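Local coordinates for protein malic enzyme (Entamoeba histolytica, PDB 3NV9) that probably catalyses the oxidative decarboxylation of malate to pyruvate, with a nicotinamide adenine dinucleotide cofactor, NAD or NADP, accepting the hydride, at residues Leu103-Val108 / Ala327-Glu332; Leu210-Lys215 / Ile399-Ile404; Lys247-Asp252 / Ala289-Gly294; Asp420-Ala425 / Gln439-Ile444. All blocks are in the same frame, centred on the assembly; numbering follows the deposited sequence.

Overall arrangement
Followed from the N terminus, the chain opens contact 1 in the loop after strand 92-97 and contact 2 at the end of helix 193-213, before either has closed. Contact 3 is the first to shut: it begins on strand 248-252, ends on helix 288-292 and so lies within both longer loops. Contact 1 closes next, at 327-332, and contact 2 follows at 399-404, so these two cross. Contact 1 joins the N-terminal domain to the NAD-binding domain, while contacts 2 and 3 tie elements within the latter. Contact 4 comes last, packing helix 413-428 onto helix 438-461 far from contact 3, about 38 Å between centres.

Contact 1: Leu103-Val108 / Ala327-Glu332; sequences LGDGDV and ANPVPE
Leu103 lies against Asn328, its CB 3.7 Å from the Asn328 O atom and its CD2 branch 4.1 Å from the Asn328 CB. The two side chains meet at a slant rather than alongside one another. A chi1 of -43° leans the leucine so that CD2 reaches the base of the asparagine. At Gly104 the contact turns polar: its N gives a weak hydrogen bond to the Asn328 O atom, 2.8 Å long but bent to 127° at the hydrogen. With no side chain on Gly104, the two backbones come close, the CA atoms of Gly104 and Asn328 being 5.5 Å apart. The accepting carbonyl belongs to the cis peptide between Asn328 and Pro329. Asp105 follows with a looser touch, its OD2 lying 4.4 Å from the Pro329 CD, while that same oxygen is hydrogen-bonded to the hydroxyl of Ser70 in the second subunit. A classic beta bulge sets Asp105 and Gly106 together opposite Val102. The loop 327-332 is braced from within: Ala327 N donates to the Glu332 OE1 atom at 3.0 Å, on the syn side but tilted 32° from the carboxylate plane. The contact is thus both interdomain and at the dimer interface, where Thr66 of the second subunit touches Leu103 and Asn328. Arg350, seen at the sodium site, also packs on Asn328. The loop between strand 92-97 and helix 114-128 here meets the one between strand 322-325 and helix 335-340, with Pro329 also against helix 21-43.

Contact 2: Leu210-Lys215 / Ile399-Ile404; sequences LKLVKK and INPDNI
Leu212 sets its isobutyl end over the backbone of Asn400, with CD1 3.5 Å from the Asn400 carbonyl carbon. The other branch, CD2, comes down 3.8 Å from the Asn400 CA, so the fork of the leucine rests on main chain as much as on side chains. Its chi1 (-73°) and a near-extended chi2 together carry the two methyls to the 399-404 loop. Three apolar side chains gather round them. Ile399 lies askew to the leucine and brings its CD1 to 4.1 Å from the Leu212 CG. Ile404 offers its CG2 methyl, 3.8 Å from the Leu212 CD1, and Pro401 stands farther off, with its CD near the CD2 branch. No hydrogen bond joins the two segments, and the contact rests on van der Waals and hydrophobic packing. Each backbone, however, is fixed by its own bonds. Residues Asn400 to Asn403 form a type I turn, in which Asn403 N donates to the Asn400 O atom at 2.7 Å. On the opposing side, Lys214 leaves the helix with positive phi in a Schellman motif, and Lys215 N reaches back to the Leu210 O atom at 3.1 Å. The arrangement is therefore the capped C-terminal end of a helix of the NAD-binding domain, packed by one leucine onto a turn. In the fold, helix 193-213 meets the loop linking helices 380-396 and 413-428 beside the edge strand 345-348, where both Leu212 and Ile404 rest on Ile345.

Contact 3: Lys247-Asp252 / Ala289-Gly294; sequences KIVMFD and AEACVG
Apolar contact accounts for all that passes between strand 248-252 and helix 288-292 here, and it converges on one methyl group. Ala291 turns its CB to the strand, where Phe251 and Val249 receive it. The aromatic contact is edge-on: the methyl sits near the plane of the Phe251 ring, 3.5 Å from CZ and 3.6 Å from CE1, and not over a face. Phe251 CG lies beside the backbone N and opposite the carbonyl carbon (chi1 -63°), a setting that swings the far end of the ring toward the helix. The aliphatic contact is looser, Val249 CG2 standing 4.1 Å from the Ala291 CB. Because Val249 and Phe251 are two residues apart on a strand, both point to the same side, and the small alanine lets the helix approach until the CA atoms of Val249 and Ala291 are 7.2 Å apart. Polar interactions serve the surroundings. Backbone bonds from Val249 to Met222 and Phe224 hold the strand to strand 222-225, Arg221 takes up the Ala291 O atom, and Asp252 at the strand's end pairs with Arg261 and Lys273. On the other face of the sheet, Ile248 and Met250 pack against helix 229-240. Helices on both faces of the sheet mark a Rossmann-type fold, whose outer strand 255-256 runs antiparallel to its neighbour. Such folds often carry an acidic residue at the end of the second strand, near the cofactor's adenosine ribose, though no such role is established for Asp252 here.

Contact 4: Asp420-Ala425 / Gln439-Ile444; sequences DVAMQA and QQVYDI
No flat group takes part where Ala422 and Met423 touch Val441; flat groups of the same two helices stand beside this apolar meeting. The motif is a pair of consecutive helices, 413-428 and 438-461, joined by a short loop and packed across each other through apolar side chains. The Tyr442 ring meets that of Trp438 with the planes about 25° apart, and the Asp420 carboxylate accepts a hydrogen bond from the Trp438 indole N. At the centre of the contact Ala422 CB lies 3.6 Å from the Val441 CG1 methyl. The other methyl, CG2, is 4.1 Å from the Met423 CE, so the valine fork is met by a neighbour at each branch. Met423 gets there because its chain bends at both chi2 and chi3, bringing CE to the valine, and Met423 and Val441 run past one another, pointing oppositely. Val441 also rests on Ile372 and Leu436. Along helix 438-461, one turn is tied by a side-chain bond in which Gln439 NE2, with the acceptor near its amide plane, reaches the Asp443 OD1 atom at a short 2.6 Å, approaching 42° above the carboxylate plane.

Contact 1: Leu103-Val108 / Ala327-Glu332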
loop_
_atom_site.group_PDB
_atom_site.type_symbol
_atom_site.label_atom_id
_atom_site.label_comp_id
_atom_site.label_asym_id
_atom_site.label_seq_id
_atom_site.Cartn_x
_atom_site.Cartn_y
_atom_site.Cartn_z
ATOM N N LEU A 103 5.623 -17.633 -10.043
ATOM C CA LEU A 103 6.741 -18.457 -10.481
ATOM C C LEU A 103 6.243 -19.789 -11.043
ATOM O O LEU A 103 5.191 -19.830 -11.630
ATOM C CB LEU A 103 7.726 -18.680 -9.367
ATOM C CG LEU A 103 8.059 -17.462 -8.508
ATOM C CD1 LEU A 103 8.884 -17.946 -7.303
ATOM C CD2 LEU A 103 8.846 -16.420 -9.338
ATOM N N GLY A 104 6.985 -20.874 -10.854
ATOM C CA GLY A 104 6.640 -22.138 -11.482
ATOM C C GLY A 104 5.602 -22.853 -10.625
ATOM O O GLY A 104 5.152 -23.964 -10.948
ATOM N N ASP A 105 5.221 -22.227 -9.519
ATOM C CA ASP A 105 4.224 -22.832 -8.627
ATOM C C ASP A 105 2.826 -22.572 -9.175
ATOM O O ASP A 105 1.880 -23.287 -8.844
ATOM C CB ASP A 105 4.363 -22.276 -7.223
ATOM C CG ASP A 105 5.692 -22.624 -6.604
ATOM O OD1 ASP A 105 5.996 -23.847 -6.528
ATOM O OD2 ASP A 105 6.434 -21.703 -6.200
ATOM N N GLY A 106 2.693 -21.545 -10.004
ATOM C CA GLY A 106 1.473 -21.366 -10.735
ATOM C C GLY A 106 0.401 -20.708 -9.907
ATOM O O GLY A 106 0.641 -19.653 -9.286
ATOM N N ASP A 107 -0.787 -21.311 -9.913
ATOM C CA ASP A 107 -1.932 -20.705 -9.221
ATOM C C ASP A 107 -1.895 -21.098 -7.727
ATOM O O ASP A 107 -2.034 -22.280 -7.363
ATOM C CB ASP A 107 -3.263 -21.068 -9.928
ATOM C CG ASP A 107 -4.505 -20.481 -9.242
ATOM O OD1 ASP A 107 -4.448 -19.687 -8.265
ATOM O OD2 ASP A 107 -5.588 -20.836 -9.716
ATOM N N VAL A 108 -1.673 -20.093 -6.872
ATOM C CA VAL A 108 -1.422 -20.348 -5.431
ATOM C C VAL A 108 -2.533 -19.803 -4.548
ATOM O O VAL A 108 -2.328 -19.644 -3.341
ATOM C CB VAL A 108 0.007 -19.880 -5.039
ATOM C CG1 VAL A 108 1.072 -20.783 -5.742
ATOM C CG2 VAL A 108 0.242 -18.370 -5.451
ATOM N N ALA A 327 13.347 -20.772 -15.420
ATOM C CA ALA A 327 12.220 -21.175 -14.573
ATOM C C ALA A 327 12.637 -21.115 -13.108
ATOM O O ALA A 327 13.768 -21.413 -12.737
ATOM C CB ALA A 327 11.658 -22.612 -14.964
ATOM N N ASN A 328 11.700 -20.696 -12.296
ATOM C CA ASN A 328 11.886 -20.594 -10.867
ATOM C C ASN A 328 10.837 -21.453 -10.186
ATOM O O ASN A 328 9.717 -21.541 -10.699
ATOM C CB ASN A 328 11.695 -19.132 -10.496
ATOM C CG ASN A 328 12.881 -18.230 -10.988
ATOM O OD1 ASN A 328 12.676 -17.241 -11.667
ATOM N ND2 ASN A 328 14.092 -18.583 -10.614
ATOM N N PRO A 329 11.155 -22.053 -9.006
ATOM C CA PRO A 329 12.419 -21.882 -8.225
ATOM C C PRO A 329 13.533 -22.806 -8.701
ATOM O O PRO A 329 14.693 -22.593 -8.361
ATOM C CB PRO A 329 11.991 -22.189 -6.782
ATOM C CG PRO A 329 10.895 -23.208 -6.917
ATOM C CD PRO A 329 10.172 -22.870 -8.271
ATOM N N VAL A 330 13.185 -23.826 -9.495
ATOM C CA VAL A 330 14.189 -24.724 -10.082
ATOM C C VAL A 330 14.278 -24.480 -11.592
ATOM O O VAL A 330 13.278 -24.593 -12.274
ATOM C CB VAL A 330 13.825 -26.198 -9.810
ATOM C CG1 VAL A 330 14.919 -27.119 -10.340
ATOM C CG2 VAL A 330 13.605 -26.418 -8.344
ATOM N N PRO A 331 15.460 -24.121 -12.125
ATOM C CA PRO A 331 15.518 -24.006 -13.595
ATOM C C PRO A 331 15.346 -25.330 -14.365
ATOM O O PRO A 331 15.512 -26.425 -13.823
ATOM C CB PRO A 331 16.926 -23.528 -13.848
ATOM C CG PRO A 331 17.694 -24.167 -12.728
ATOM C CD PRO A 331 16.789 -23.976 -11.533
ATOM N N GLU A 332 15.051 -25.206 -15.642
ATOM C CA GLU A 332 14.775 -26.360 -16.479
ATOM C C GLU A 332 15.897 -27.403 -16.437
ATOM O O GLU A 332 15.647 -28.587 -16.605
ATOM C CB GLU A 332 14.521 -25.869 -17.902
ATOM C CG GLU A 332 13.238 -25.077 -18.015
ATOM C CD GLU A 332 13.412 -23.566 -17.776
ATOM O OE1 GLU A 332 14.313 -23.120 -16.996
ATOM O OE2 GLU A 332 12.581 -22.822 -18.352
#

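Contact 2: Leu210-Lys215 / Ile399-Ile404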
loop_
_atom_site.group_PDB
_atom_site.type_symbol
_atom_site.label_atom_id
_atom_site.label_comp_id
_atom_site.label_asym_id
_atom_site.label_seq_id
_atom_site.Cartn_x
_atom_site.Cartn_y
_atom_site.Cartn_z
ATOM N N LEU A 210 26.468 -12.525 -26.391
ATOM C CA LEU A 210 26.908 -12.429 -27.786
ATOM C C LEU A 210 28.292 -11.799 -27.962
ATOM O O LEU A 210 29.076 -12.284 -28.787
ATOM C CB LEU A 210 25.876 -11.743 -28.676
ATOM C CG LEU A 210 24.605 -12.548 -28.934
ATOM C CD1 LEU A 210 23.728 -11.700 -29.754
ATOM C CD2 LEU A 210 24.794 -13.897 -29.645
ATOM N N LYS A 211 28.596 -10.750 -27.199
ATOM C CA LYS A 211 29.938 -10.166 -27.233
ATOM C C LYS A 211 30.966 -11.197 -26.816
ATOM O O LYS A 211 31.991 -11.345 -27.464
ATOM C CB LYS A 211 30.039 -8.945 -26.317
ATOM C CG LYS A 211 29.660 -7.660 -27.016
ATOM C CD LYS A 211 29.154 -6.618 -26.070
ATOM C CE LYS A 211 28.547 -5.420 -26.835
ATOM N NZ LYS A 211 29.631 -4.476 -27.207
ATOM N N LEU A 212 30.698 -11.902 -25.726
ATOM C CA LEU A 212 31.644 -12.905 -25.246
ATOM C C LEU A 212 31.946 -14.002 -26.260
ATOM O O LEU A 212 33.064 -14.454 -26.300
ATOM C CB LEU A 212 31.184 -13.535 -23.927
ATOM C CG LEU A 212 31.361 -12.562 -22.766
ATOM C CD1 LEU A 212 30.432 -12.833 -21.550
ATOM C CD2 LEU A 212 32.861 -12.510 -22.399
ATOM N N VAL A 213 30.958 -14.433 -27.050
ATOM C CA VAL A 213 31.145 -15.577 -27.965
ATOM C C VAL A 213 31.538 -15.110 -29.375
ATOM O O VAL A 213 31.691 -15.913 -30.285
ATOM C CB VAL A 213 29.885 -16.561 -28.030
ATOM C CG1 VAL A 213 29.560 -17.183 -26.615
ATOM C CG2 VAL A 213 28.661 -15.905 -28.644
ATOM N N LYS A 214 31.667 -13.799 -29.514
ATOM C CA LYS A 214 31.926 -13.077 -30.774
ATOM C C LYS A 214 30.946 -13.383 -31.919
ATOM O O LYS A 214 31.369 -13.779 -33.010
ATOM C CB LYS A 214 33.373 -13.280 -31.215
ATOM C CG LYS A 214 34.370 -12.801 -30.191
ATOM C CD LYS A 214 35.735 -13.484 -30.313
ATOM C CE LYS A 214 36.741 -12.890 -29.290
ATOM N NZ LYS A 214 37.730 -13.919 -28.827
ATOM N N LYS A 215 29.644 -13.206 -31.696
ATOM C CA LYS A 215 28.664 -13.427 -32.776
ATOM C C LYS A 215 27.737 -12.222 -32.945
ATOM O O LYS A 215 27.365 -11.583 -31.954
ATOM C CB LYS A 215 27.830 -14.696 -32.546
ATOM C CG LYS A 215 28.601 -16.008 -32.427
ATOM C CD LYS A 215 27.669 -17.166 -32.025
ATOM C CE LYS A 215 28.454 -18.451 -31.845
ATOM N NZ LYS A 215 27.642 -19.704 -31.482
ATOM N N ILE A 399 32.921 -8.189 -18.020
ATOM C CA ILE A 399 32.066 -9.369 -18.200
ATOM C C ILE A 399 32.888 -10.604 -18.613
ATOM O O ILE A 399 34.023 -10.482 -19.096
ATOM C CB ILE A 399 30.952 -9.149 -19.236
ATOM C CG1 ILE A 399 31.569 -8.626 -20.558
ATOM C CG2 ILE A 399 29.872 -8.210 -18.650
ATOM C CD1 ILE A 399 30.615 -8.672 -21.768
ATOM N N ASN A 400 32.313 -11.784 -18.378
ATOM C CA ASN A 400 32.960 -13.045 -18.642
ATOM C C ASN A 400 31.888 -14.138 -18.616
ATOM O O ASN A 400 30.774 -13.862 -18.183
ATOM C CB ASN A 400 34.137 -13.281 -17.689
ATOM C CG ASN A 400 33.719 -13.523 -16.235
ATOM O OD1 ASN A 400 33.992 -12.697 -15.367
ATOM N ND2 ASN A 400 33.124 -14.664 -15.953
ATOM N N PRO A 401 32.187 -15.357 -19.120
ATOM C CA PRO A 401 31.160 -16.375 -19.230
ATOM C C PRO A 401 30.367 -16.579 -17.935
ATOM O O PRO A 401 29.186 -16.891 -18.002
ATOM C CB PRO A 401 31.969 -17.642 -19.557
ATOM C CG PRO A 401 33.153 -17.138 -20.296
ATOM C CD PRO A 401 33.497 -15.870 -19.573
ATOM N N ASP A 402 31.001 -16.402 -16.783
ATOM C CA ASP A 402 30.315 -16.507 -15.520
ATOM C C ASP A 402 29.825 -15.204 -14.919
ATOM O O ASP A 402 29.438 -15.167 -13.751
ATOM C CB ASP A 402 31.180 -17.203 -14.489
ATOM C CG ASP A 402 31.474 -18.640 -14.863
ATOM O OD1 ASP A 402 30.604 -19.363 -15.433
ATOM O OD2 ASP A 402 32.618 -19.035 -14.579
ATOM N N ASN A 403 29.851 -14.132 -15.697
ATOM C CA ASN A 403 29.271 -12.905 -15.206
ATOM C C ASN A 403 28.945 -12.007 -16.377
ATOM O O ASN A 403 29.777 -11.178 -16.756
ATOM C CB ASN A 403 30.195 -12.232 -14.213
ATOM C CG ASN A 403 29.522 -11.055 -13.541
ATOM O OD1 ASN A 403 28.550 -10.509 -14.077
ATOM N ND2 ASN A 403 30.009 -10.668 -12.349
ATOM N N ILE A 404 27.736 -12.176 -16.936
ATOM C CA ILE A 404 27.343 -11.526 -18.205
ATOM C C ILE A 404 26.417 -10.305 -18.053
ATOM O O ILE A 404 26.085 -9.654 -19.051
ATOM C CB ILE A 404 26.609 -12.525 -19.152
ATOM C CG1 ILE A 404 25.232 -12.931 -18.576
ATOM C CG2 ILE A 404 27.483 -13.814 -19.441
ATOM C CD1 ILE A 404 24.435 -13.842 -19.559
#

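Contact 3: Lys247-Asp252 / Ala289-Gly294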
loop_
_atom_site.group_PDB
_atom_site.type_symbol
_atom_site.label_atom_id
_atom_site.label_comp_id
_atom_site.label_asym_id
_atom_site.label_seq_id
_atom_site.Cartn_x
_atom_site.Cartn_y
_atom_site.Cartn_z
ATOM N N LYS A 247 15.742 -17.005 -38.571
ATOM C CA LYS A 247 16.691 -17.905 -37.906
ATOM C C LYS A 247 16.192 -18.372 -36.517
ATOM O O LYS A 247 16.936 -19.004 -35.770
ATOM C CB LYS A 247 18.067 -17.229 -37.762
ATOM C CG LYS A 247 18.784 -16.847 -39.074
ATOM C CD LYS A 247 20.305 -16.739 -38.784
ATOM C CE LYS A 247 21.128 -16.094 -39.920
ATOM N NZ LYS A 247 20.633 -14.720 -40.245
ATOM N N ILE A 248 14.947 -18.042 -36.204
ATOM C CA ILE A 248 14.355 -18.178 -34.866
ATOM C C ILE A 248 13.229 -19.251 -34.842
ATOM O O ILE A 248 12.344 -19.230 -35.689
ATOM C CB ILE A 248 13.792 -16.789 -34.408
ATOM C CG1 ILE A 248 14.911 -15.923 -33.825
ATOM C CG2 ILE A 248 12.734 -16.917 -33.345
ATOM C CD1 ILE A 248 14.453 -14.576 -33.477
ATOM N N VAL A 249 13.253 -20.181 -33.886
ATOM C CA VAL A 249 12.080 -21.024 -33.694
ATOM C C VAL A 249 11.553 -20.921 -32.256
ATOM O O VAL A 249 12.327 -21.159 -31.314
ATOM C CB VAL A 249 12.387 -22.541 -33.798
ATOM C CG1 VAL A 249 11.135 -23.303 -34.219
ATOM C CG2 VAL A 249 13.606 -22.856 -34.605
ATOM N N MET A 250 10.257 -20.666 -32.096
ATOM C CA MET A 250 9.590 -20.901 -30.799
ATOM C C MET A 250 8.767 -22.242 -30.682
ATOM O O MET A 250 8.078 -22.634 -31.623
ATOM C CB MET A 250 8.737 -19.690 -30.449
ATOM C CG MET A 250 7.890 -19.853 -29.240
ATOM S SD MET A 250 7.618 -18.235 -28.518
ATOM C CE MET A 250 6.164 -17.606 -29.270
ATOM N N PHE A 251 8.825 -22.932 -29.538
ATOM C CA PHE A 251 7.948 -24.108 -29.311
ATOM C C PHE A 251 6.915 -23.886 -28.196
ATOM O O PHE A 251 7.234 -23.326 -27.137
ATOM C CB PHE A 251 8.737 -25.376 -29.005
ATOM C CG PHE A 251 9.627 -25.839 -30.123
ATOM C CD1 PHE A 251 10.809 -25.136 -30.447
ATOM C CD2 PHE A 251 9.317 -27.011 -30.856
ATOM C CE1 PHE A 251 11.651 -25.581 -31.504
ATOM C CE2 PHE A 251 10.180 -27.484 -31.910
ATOM C CZ PHE A 251 11.326 -26.772 -32.235
ATOM N N ASP A 252 5.668 -24.310 -28.435
ATOM C CA ASP A 252 4.701 -24.424 -27.350
ATOM C C ASP A 252 4.527 -25.914 -26.959
ATOM O O ASP A 252 5.361 -26.749 -27.352
ATOM C CB ASP A 252 3.400 -23.724 -27.720
ATOM C CG ASP A 252 2.660 -24.431 -28.803
ATOM O OD1 ASP A 252 3.131 -25.511 -29.199
ATOM O OD2 ASP A 252 1.628 -23.898 -29.252
ATOM N N ALA A 289 14.538 -31.070 -30.714
ATOM C CA ALA A 289 15.861 -31.668 -31.031
ATOM C C ALA A 289 16.377 -31.368 -32.457
ATOM O O ALA A 289 17.592 -31.257 -32.663
ATOM C CB ALA A 289 15.840 -33.184 -30.772
ATOM N N GLU A 290 15.460 -31.274 -33.431
ATOM C CA GLU A 290 15.814 -30.914 -34.809
ATOM C C GLU A 290 16.216 -29.445 -34.800
ATOM O O GLU A 290 17.204 -29.040 -35.400
ATOM C CB GLU A 290 14.642 -31.153 -35.797
ATOM C CG GLU A 290 14.458 -32.670 -36.258
ATOM C CD GLU A 290 13.084 -32.990 -36.940
ATOM O OE1 GLU A 290 12.367 -33.912 -36.477
ATOM O OE2 GLU A 290 12.734 -32.316 -37.946
ATOM N N ALA A 291 15.430 -28.646 -34.113
ATOM C CA ALA A 291 15.738 -27.250 -33.992
ATOM C C ALA A 291 17.131 -27.013 -33.359
ATOM O O ALA A 291 17.903 -26.215 -33.860
ATOM C CB ALA A 291 14.656 -26.563 -33.208
ATOM N N CYS A 292 17.464 -27.752 -32.303
ATOM C CA CYS A 292 18.601 -27.420 -31.489
ATOM C C CYS A 292 19.950 -27.673 -32.125
ATOM O O CYS A 292 20.910 -26.933 -31.871
ATOM C CB CYS A 292 18.512 -28.116 -30.125
ATOM S SG CYS A 292 17.347 -27.314 -29.042
ATOM N N VAL A 293 20.061 -28.729 -32.925
ATOM C CA VAL A 293 21.353 -29.021 -33.585
ATOM C C VAL A 293 21.857 -27.788 -34.347
ATOM O O VAL A 293 21.098 -27.109 -35.053
ATOM C CB VAL A 293 21.298 -30.358 -34.425
ATOM C CG1 VAL A 293 19.900 -30.579 -35.017
ATOM C CG2 VAL A 293 22.438 -30.444 -35.481
ATOM N N GLY A 294 23.117 -27.459 -34.123
ATOM C CA GLY A 294 23.699 -26.230 -34.647
ATOM C C GLY A 294 23.214 -24.891 -34.096
ATOM O O GLY A 294 23.666 -23.839 -34.553
#

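Contact 4: Asp420-Ala425 / Gln439-Ile444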
loop_
_atom_site.group_PDB
_atom_site.type_symbol
_atom_site.label_atom_id
_atom_site.label_comp_id
_atom_site.label_asym_id
_atom_site.label_seq_id
_atom_site.Cartn_x
_atom_site.Cartn_y
_atom_site.Cartn_z
ATOM N N ASP A 420 18.379 6.452 -18.947
ATOM C CA ASP A 420 18.225 6.008 -20.356
ATOM C C ASP A 420 16.740 5.752 -20.770
ATOM O O ASP A 420 16.303 6.173 -21.880
ATOM C CB ASP A 420 19.050 4.756 -20.647
ATOM C CG ASP A 420 20.578 4.991 -20.651
ATOM O OD1 ASP A 420 21.292 3.982 -20.869
ATOM O OD2 ASP A 420 21.071 6.128 -20.470
ATOM N N VAL A 421 15.996 5.037 -19.905
ATOM C CA VAL A 421 14.571 4.788 -20.126
ATOM C C VAL A 421 13.785 6.116 -20.248
ATOM O O VAL A 421 12.858 6.233 -21.038
ATOM C CB VAL A 421 13.960 3.989 -18.968
ATOM C CG1 VAL A 421 12.400 4.071 -18.965
ATOM C CG2 VAL A 421 14.491 2.543 -18.978
ATOM N N ALA A 422 14.146 7.102 -19.447
ATOM C CA ALA A 422 13.476 8.416 -19.475
ATOM C C ALA A 422 13.670 9.155 -20.797
ATOM O O ALA A 422 12.752 9.811 -21.293
ATOM C CB ALA A 422 13.963 9.281 -18.312
ATOM N N MET A 423 14.871 9.060 -21.352
ATOM C CA MET A 423 15.227 9.814 -22.528
ATOM C C MET A 423 14.484 9.177 -23.694
ATOM O O MET A 423 13.895 9.874 -24.532
ATOM C CB MET A 423 16.752 9.753 -22.762
ATOM C CG MET A 423 17.578 10.577 -21.781
ATOM S SD MET A 423 17.118 12.326 -21.652
ATOM C CE MET A 423 15.971 12.436 -20.266
ATOM N N GLN A 424 14.563 7.847 -23.722
ATOM C CA GLN A 424 13.804 7.012 -24.638
ATOM C C GLN A 424 12.308 7.313 -24.548
ATOM O O GLN A 424 11.666 7.446 -25.579
ATOM C CB GLN A 424 14.108 5.524 -24.447
ATOM C CG GLN A 424 13.655 4.675 -25.609
ATOM C CD GLN A 424 14.442 4.954 -26.917
ATOM O OE1 GLN A 424 15.642 4.683 -27.035
ATOM N NE2 GLN A 424 13.740 5.470 -27.898
ATOM N N ALA A 425 11.761 7.498 -23.337
ATOM C CA ALA A 425 10.298 7.814 -23.242
ATOM C C ALA A 425 10.009 9.139 -23.961
ATOM O O ALA A 425 9.109 9.218 -24.790
ATOM C CB ALA A 425 9.801 7.831 -21.789
ATOM N N GLN A 439 21.187 13.993 -17.324
ATOM C CA GLN A 439 21.819 14.188 -16.021
ATOM C C GLN A 439 20.783 14.541 -14.953
ATOM O O GLN A 439 20.893 14.092 -13.817
ATOM C CB GLN A 439 22.918 15.257 -16.079
ATOM C CG GLN A 439 23.712 15.384 -14.780
ATOM C CD GLN A 439 24.517 14.116 -14.446
ATOM O OE1 GLN A 439 25.412 13.654 -15.233
ATOM N NE2 GLN A 439 24.193 13.523 -13.288
ATOM N N GLN A 440 19.810 15.374 -15.299
ATOM C CA GLN A 440 18.800 15.784 -14.326
ATOM C C GLN A 440 17.996 14.570 -13.865
ATOM O O GLN A 440 17.616 14.516 -12.699
ATOM C CB GLN A 440 17.829 16.836 -14.885
ATOM C CG GLN A 440 18.473 18.220 -15.131
ATOM C CD GLN A 440 17.564 19.109 -15.975
ATOM O OE1 GLN A 440 16.975 18.636 -16.935
ATOM N NE2 GLN A 440 17.427 20.404 -15.597
ATOM N N VAL A 441 17.740 13.629 -14.771
ATOM C CA VAL A 441 16.930 12.461 -14.458
ATOM C C VAL A 441 17.737 11.493 -13.636
ATOM O O VAL A 441 17.256 11.000 -12.624
ATOM C CB VAL A 441 16.330 11.782 -15.730
ATOM C CG1 VAL A 441 15.728 10.386 -15.407
ATOM C CG2 VAL A 441 15.252 12.663 -16.245
ATOM N N TYR A 442 18.994 11.293 -14.044
ATOM C CA TYR A 442 19.959 10.490 -13.307
ATOM C C TYR A 442 20.041 10.985 -11.900
ATOM O O TYR A 442 19.961 10.177 -10.939
ATOM C CB TYR A 442 21.357 10.473 -14.006
ATOM C CG TYR A 442 22.356 9.517 -13.335
ATOM C CD1 TYR A 442 22.627 8.225 -13.863
ATOM C CD2 TYR A 442 23.017 9.907 -12.172
ATOM C CE1 TYR A 442 23.527 7.383 -13.261
ATOM C CE2 TYR A 442 23.909 9.063 -11.542
ATOM C CZ TYR A 442 24.143 7.824 -12.082
ATOM O OH TYR A 442 25.021 7.058 -11.405
ATOM N N ASP A 443 20.180 12.309 -11.750
ATOM C CA ASP A 443 20.353 12.914 -10.407
ATOM C C ASP A 443 19.167 12.604 -9.462
ATOM O O ASP A 443 19.353 12.325 -8.249
ATOM C CB ASP A 443 20.434 14.427 -10.519
ATOM C CG ASP A 443 21.786 14.940 -11.070
ATOM O OD1 ASP A 443 22.757 14.158 -11.163
ATOM O OD2 ASP A 443 21.841 16.178 -11.357
ATOM N N ILE A 444 17.956 12.664 -10.010
ATOM C CA ILE A 444 16.758 12.432 -9.213
ATOM C C ILE A 444 16.710 10.963 -8.810
ATOM O O ILE A 444 16.324 10.623 -7.696
ATOM C CB ILE A 444 15.508 12.815 -10.044
ATOM C CG1 ILE A 444 15.516 14.312 -10.372
ATOM C CG2 ILE A 444 14.192 12.409 -9.353
ATOM C CD1 ILE A 444 14.363 14.775 -11.362
#